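Putative ferritin-like diiron-carboxylate protein TM1526 (Thermotoga maritima, PDB 1VJX) is of unknown function but, as a rubrerythrin-family protein of the ferritin clan, probably binds metal ions and may act as an oxidoreductase. Local coordinates at residues Glu73-Glu85 with Asp114-Asn128. Sequence-based numbering, arbitrary orientation.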
loop_
_atom_site.group_PDB
_atom_site.type_symbol
_atom_site.label_atom_id
_atom_site.label_comp_id
_atom_site.label_asym_id
_atom_site.label_seq_id
_atom_site.Cartn_x
_atom_site.Cartn_y
_atom_site.Cartn_z
ATOM N N GLU A 73 -13.358 4.880 18.521
ATOM C CA GLU A 73 -12.151 5.243 17.820
ATOM C C GLU A 73 -12.409 5.318 16.306
ATOM O O GLU A 73 -12.207 6.345 15.657
ATOM C CB GLU A 73 -11.033 4.214 18.092
ATOM C CG GLU A 73 -9.750 4.560 17.346
ATOM C CD GLU A 73 -8.626 3.552 17.518
ATOM O OE1 GLU A 73 -8.844 2.347 17.259
ATOM O OE2 GLU A 73 -7.528 3.986 17.882
ATOM N N VAL A 74 -12.825 4.191 15.767
ATOM C CA VAL A 74 -13.073 4.010 14.347
ATOM C C VAL A 74 -14.084 4.997 13.737
ATOM O O VAL A 74 -13.960 5.412 12.582
ATOM C CB VAL A 74 -13.494 2.517 14.174
ATOM C CG1 VAL A 74 -14.860 2.340 13.687
ATOM C CG2 VAL A 74 -12.454 1.744 13.399
ATOM N N ASP A 75 -15.075 5.400 14.533
ATOM C CA ASP A 75 -16.109 6.339 14.059
ATOM C C ASP A 75 -15.733 7.829 14.188
ATOM O O ASP A 75 -16.562 8.723 13.911
ATOM C CB ASP A 75 -17.436 6.069 14.763
ATOM C CG ASP A 75 -18.626 6.634 14.013
ATOM O OD1 ASP A 75 -18.729 6.480 12.772
ATOM O OD2 ASP A 75 -19.533 7.229 14.631
ATOM N N SER A 76 -14.491 8.087 14.571
ATOM C CA SER A 76 -14.001 9.446 14.767
ATOM C C SER A 76 -13.489 10.061 13.497
ATOM O O SER A 76 -12.923 9.377 12.661
ATOM C CB SER A 76 -12.822 9.487 15.755
ATOM O OG SER A 76 -13.285 9.855 17.042
ATOM N N TYR A 77 -13.644 11.381 13.426
ATOM C CA TYR A 77 -13.146 12.214 12.350
ATOM C C TYR A 77 -11.667 12.546 12.446
ATOM O O TYR A 77 -11.167 12.969 13.503
ATOM C CB TYR A 77 -13.939 13.512 12.340
ATOM C CG TYR A 77 -15.351 13.342 11.865
ATOM C CD1 TYR A 77 -15.601 12.958 10.558
ATOM C CD2 TYR A 77 -16.436 13.566 12.701
ATOM C CE1 TYR A 77 -16.890 12.801 10.077
ATOM C CE2 TYR A 77 -17.747 13.386 12.228
ATOM C CZ TYR A 77 -17.963 13.009 10.896
ATOM O OH TYR A 77 -19.244 12.821 10.353
ATOM N N LEU A 78 -10.958 12.356 11.336
ATOM C CA LEU A 78 -9.626 12.937 11.167
ATOM C C LEU A 78 -9.854 14.363 10.768
ATOM O O LEU A 78 -10.488 14.631 9.736
ATOM C CB LEU A 78 -8.826 12.272 10.049
ATOM C CG LEU A 78 -8.720 10.760 10.073
ATOM C CD1 LEU A 78 -7.908 10.285 8.909
ATOM C CD2 LEU A 78 -8.086 10.356 11.334
ATOM N N ALA A 79 -9.338 15.284 11.574
ATOM C CA ALA A 79 -9.390 16.716 11.242
ATOM C C ALA A 79 -8.580 16.997 9.939
ATOM O O ALA A 79 -7.654 16.255 9.567
ATOM C CB ALA A 79 -8.887 17.572 12.440
ATOM N N GLY A 80 -9.007 18.051 9.246
ATOM C CA GLY A 80 -8.437 18.461 7.973
ATOM C C GLY A 80 -8.696 17.601 6.740
ATOM O O GLY A 80 -9.721 16.907 6.608
ATOM N N TYR A 81 -7.743 17.691 5.836
ATOM C CA TYR A 81 -7.774 17.086 4.539
ATOM C C TYR A 81 -6.942 15.834 4.638
ATOM O O TYR A 81 -5.741 15.904 4.902
ATOM C CB TYR A 81 -7.163 18.036 3.517
ATOM C CG TYR A 81 -6.963 17.441 2.161
ATOM C CD1 TYR A 81 -8.022 17.360 1.254
ATOM C CD2 TYR A 81 -5.724 16.999 1.750
ATOM C CE1 TYR A 81 -7.854 16.839 0.001
ATOM C CE2 TYR A 81 -5.556 16.470 0.498
ATOM C CZ TYR A 81 -6.631 16.375 -0.379
ATOM O OH TYR A 81 -6.487 15.806 -1.637
ATOM N N ALA A 82 -7.616 14.692 4.473
ATOM C CA ALA A 82 -7.000 13.407 4.345
ATOM C C ALA A 82 -6.741 13.107 2.856
ATOM O O ALA A 82 -7.641 12.902 2.102
ATOM C CB ALA A 82 -7.897 12.365 4.944
ATOM N N PHE A 83 -5.481 13.124 2.450
ATOM C CA PHE A 83 -5.065 12.782 1.102
ATOM C C PHE A 83 -5.168 11.294 0.878
ATOM O O PHE A 83 -4.776 10.487 1.732
ATOM C CB PHE A 83 -3.591 13.226 0.856
ATOM C CG PHE A 83 -2.976 12.603 -0.360
ATOM C CD1 PHE A 83 -3.158 13.163 -1.601
ATOM C CD2 PHE A 83 -2.254 11.417 -0.262
ATOM C CE1 PHE A 83 -2.626 12.573 -2.752
ATOM C CE2 PHE A 83 -1.730 10.831 -1.380
ATOM C CZ PHE A 83 -1.918 11.418 -2.645
ATOM N N TYR A 84 -5.633 10.909 -0.290
ATOM C CA TYR A 84 -5.452 9.536 -0.729
ATOM C C TYR A 84 -5.708 9.530 -2.218
ATOM O O TYR A 84 -6.419 10.400 -2.722
ATOM C CB TYR A 84 -6.390 8.562 0.025
ATOM C CG TYR A 84 -7.877 8.745 -0.244
ATOM C CD1 TYR A 84 -8.534 8.063 -1.271
ATOM C CD2 TYR A 84 -8.633 9.586 0.554
ATOM C CE1 TYR A 84 -9.892 8.254 -1.490
ATOM C CE2 TYR A 84 -9.955 9.777 0.347
ATOM C CZ TYR A 84 -10.589 9.117 -0.667
ATOM O OH TYR A 84 -11.975 9.354 -0.811
ATOM N N GLU A 85 -5.087 8.594 -2.919
ATOM C CA GLU A 85 -5.507 8.245 -4.277
ATOM C C GLU A 85 -5.813 6.757 -4.261
ATOM O O GLU A 85 -5.013 5.963 -3.743
ATOM C CB GLU A 85 -4.394 8.466 -5.301
ATOM C CG GLU A 85 -3.647 9.777 -5.180
ATOM C CD GLU A 85 -4.057 10.772 -6.241
ATOM O OE1 GLU A 85 -5.004 10.426 -6.995
ATOM O OE2 GLU A 85 -3.440 11.865 -6.309
ATOM N N ASP A 114 2.006 7.358 -2.440
ATOM C CA ASP A 114 0.662 7.860 -2.178
ATOM C C ASP A 114 0.048 7.083 -1.014
ATOM O O ASP A 114 -0.534 7.658 -0.073
ATOM C CB ASP A 114 -0.189 7.699 -3.410
ATOM C CG ASP A 114 0.092 8.738 -4.498
ATOM O OD1 ASP A 114 0.714 9.775 -4.261
ATOM O OD2 ASP A 114 -0.396 8.616 -5.631
ATOM N N SER A 115 0.240 5.767 -1.052
ATOM C CA SER A 115 -0.209 4.872 0.009
ATOM C C SER A 115 0.520 5.092 1.346
ATOM O O SER A 115 -0.074 4.957 2.421
ATOM C CB SER A 115 -0.010 3.454 -0.462
ATOM O OG SER A 115 -0.698 3.275 -1.694
ATOM N N ILE A 116 1.798 5.448 1.287
ATOM C CA ILE A 116 2.541 5.731 2.532
ATOM C C ILE A 116 1.963 6.933 3.295
ATOM O O ILE A 116 1.778 6.871 4.519
ATOM C CB ILE A 116 4.038 5.820 2.254
ATOM C CG1 ILE A 116 4.534 4.408 1.952
ATOM C CG2 ILE A 116 4.818 6.397 3.453
ATOM C CD1 ILE A 116 5.947 4.304 1.475
ATOM N N ILE A 117 1.640 7.992 2.557
ATOM C CA ILE A 117 1.025 9.175 3.140
ATOM C C ILE A 117 -0.242 8.765 3.837
ATOM O O ILE A 117 -0.516 9.168 4.970
ATOM C CB ILE A 117 0.719 10.255 2.071
ATOM C CG1 ILE A 117 2.005 10.764 1.454
ATOM C CG2 ILE A 117 -0.068 11.428 2.671
ATOM C CD1 ILE A 117 1.888 12.006 0.625
ATOM N N LEU A 118 -1.020 7.920 3.165
ATOM C CA LEU A 118 -2.306 7.505 3.720
ATOM C C LEU A 118 -2.154 6.670 4.996
ATOM O O LEU A 118 -2.938 6.792 5.949
ATOM C CB LEU A 118 -3.149 6.760 2.714
ATOM C CG LEU A 118 -4.392 6.192 3.481
ATOM C CD1 LEU A 118 -5.602 7.107 3.376
ATOM C CD2 LEU A 118 -4.685 4.824 3.072
ATOM N N TYR A 119 -1.215 5.750 5.009
ATOM C CA TYR A 119 -1.032 4.992 6.236
ATOM C C TYR A 119 -0.530 5.879 7.378
ATOM O O TYR A 119 -0.851 5.583 8.513
ATOM C CB TYR A 119 -0.067 3.810 6.069
ATOM C CG TYR A 119 -0.360 2.912 4.884
ATOM C CD1 TYR A 119 -1.647 2.501 4.594
ATOM C CD2 TYR A 119 0.690 2.498 4.036
ATOM C CE1 TYR A 119 -1.921 1.699 3.497
ATOM C CE2 TYR A 119 0.424 1.711 2.927
ATOM C CZ TYR A 119 -0.889 1.307 2.675
ATOM O OH TYR A 119 -1.139 0.532 1.585
ATOM N N TYR A 120 0.290 6.909 7.098
ATOM C CA TYR A 120 0.646 7.867 8.120
ATOM C C TYR A 120 -0.631 8.576 8.657
ATOM O O TYR A 120 -0.809 8.730 9.851
ATOM C CB TYR A 120 1.697 8.882 7.622
ATOM C CG TYR A 120 3.158 8.431 7.772
ATOM C CD1 TYR A 120 3.695 8.126 9.025
ATOM C CD2 TYR A 120 4.014 8.343 6.668
ATOM C CE1 TYR A 120 5.051 7.718 9.180
ATOM C CE2 TYR A 120 5.408 7.926 6.821
ATOM C CZ TYR A 120 5.896 7.612 8.078
ATOM O OH TYR A 120 7.215 7.210 8.264
ATOM N N GLU A 121 -1.537 8.943 7.754
ATOM C CA GLU A 121 -2.751 9.651 8.128
ATOM C C GLU A 121 -3.542 8.842 9.097
ATOM O O GLU A 121 -3.958 9.369 10.123
ATOM C CB GLU A 121 -3.565 10.047 6.894
ATOM C CG GLU A 121 -2.904 11.235 6.176
ATOM C CD GLU A 121 -3.473 11.554 4.793
ATOM O OE1 GLU A 121 -4.025 10.648 4.138
ATOM O OE2 GLU A 121 -3.367 12.729 4.361
ATOM N N LEU A 122 -3.688 7.555 8.772
ATOM C CA LEU A 122 -4.387 6.553 9.568
ATOM C C LEU A 122 -3.798 6.380 10.963
ATOM O O LEU A 122 -4.527 6.347 11.975
ATOM C CB LEU A 122 -4.322 5.180 8.869
ATOM C CG LEU A 122 -4.804 3.990 9.738
ATOM C CD1 LEU A 122 -6.267 4.201 10.202
ATOM C CD2 LEU A 122 -4.636 2.635 9.045
ATOM N N LYS A 123 -2.483 6.263 11.012
ATOM C CA LYS A 123 -1.785 6.152 12.265
ATOM C C LYS A 123 -2.046 7.317 13.216
ATOM O O LYS A 123 -2.304 7.121 14.413
ATOM C CB LYS A 123 -0.311 5.968 12.044
ATOM C CG LYS A 123 0.386 5.528 13.327
ATOM C CD LYS A 123 1.860 5.019 13.169
ATOM C CE LYS A 123 2.782 6.136 12.739
ATOM N NZ LYS A 123 3.127 7.011 13.889
ATOM N N ASP A 124 -2.023 8.516 12.666
ATOM C CA ASP A 124 -2.369 9.713 13.424
ATOM C C ASP A 124 -3.807 9.719 13.949
ATOM O O ASP A 124 -4.091 10.413 14.888
ATOM C CB ASP A 124 -2.193 10.949 12.566
ATOM C CG ASP A 124 -0.802 11.544 12.659
ATOM O OD1 ASP A 124 0.163 10.851 13.132
ATOM O OD2 ASP A 124 -0.601 12.724 12.276
ATOM N N GLY A 125 -4.703 8.963 13.336
ATOM C CA GLY A 125 -6.132 8.967 13.711
ATOM C C GLY A 125 -6.501 7.906 14.723
ATOM O O GLY A 125 -7.598 7.941 15.333
ATOM N N LEU A 126 -5.609 6.927 14.854
ATOM C CA LEU A 126 -5.745 5.907 15.849
ATOM C C LEU A 126 -5.335 6.496 17.191
ATOM O O LEU A 126 -4.435 7.346 17.277
ATOM C CB LEU A 126 -4.945 4.670 15.487
ATOM C CG LEU A 126 -5.409 3.921 14.228
ATOM C CD1 LEU A 126 -4.257 2.989 13.704
ATOM C CD2 LEU A 126 -6.625 3.133 14.497
ATOM N N VAL A 127 -6.060 6.062 18.219
ATOM C CA VAL A 127 -5.940 6.544 19.586
ATOM C C VAL A 127 -5.384 5.431 20.468
ATOM O O VAL A 127 -4.654 5.686 21.424
ATOM C CB VAL A 127 -7.348 7.006 20.103
ATOM C CG1 VAL A 127 -7.572 6.640 21.584
ATOM C CG2 VAL A 127 -7.538 8.509 19.870
ATOM N N ASN A 128 -5.734 4.196 20.140
ATOM C CA ASN A 128 -5.224 3.031 20.824
ATOM C C ASN A 128 -3.737 2.867 20.427
ATOM O O ASN A 128 -3.402 2.891 19.239
ATOM C CB ASN A 128 -6.080 1.809 20.467
ATOM C CG ASN A 128 -5.369 0.517 20.735
ATOM O OD1 ASN A 128 -4.213 0.542 21.183
ATOM N ND2 ASN A 128 -6.032 -0.633 20.466
HETATM O O HOH W 1 -9.851 8.209 16.790
HETATM O O HOH W 2 -3.123 7.004 -1.230
HETATM O O HOH W 3 -2.433 5.475 -3.313
#
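E73 stretches fully toward the 126-128 turn, CG anti to its amide (chi1 179°) and the chain extended beyond, while E121 leans from helix 101-125 with CG beside its own N to reach the backbone of F83. E73 OE2 takes two amides: V127 N on the anti lone pair at 2.6 Å, and N128 N from above the carboxylate plane at 2.9 Å, nearly straight (174°). L126 CD2 packs against the same carboxylate, and water 1 bridges E73 O to G125 O. L78 CD2 sits 3.4 Å from G125 CA, where a side chain would collide. E121 OE2 accepts F83 N at 2.9 Å in a bent bond, on the syn side but tilted 24° out of the carboxylate plane. The F83 ring turns its edge to D114, CZ 3.5 Å from OD1, and CD2 meets I117 CG2. Water 2 joins E85 N to D114 O, the latter weakly. With an alanine in place of E73, the V127 and N128 amides would probably lose their shared acceptor, freeing the turn that leads into helix 129-156. The buried E73 carboxylate probably has its charge met by these two N-H groups, fastening the long crossover between helices 43-68 and 101-125 along the four-helix bundle.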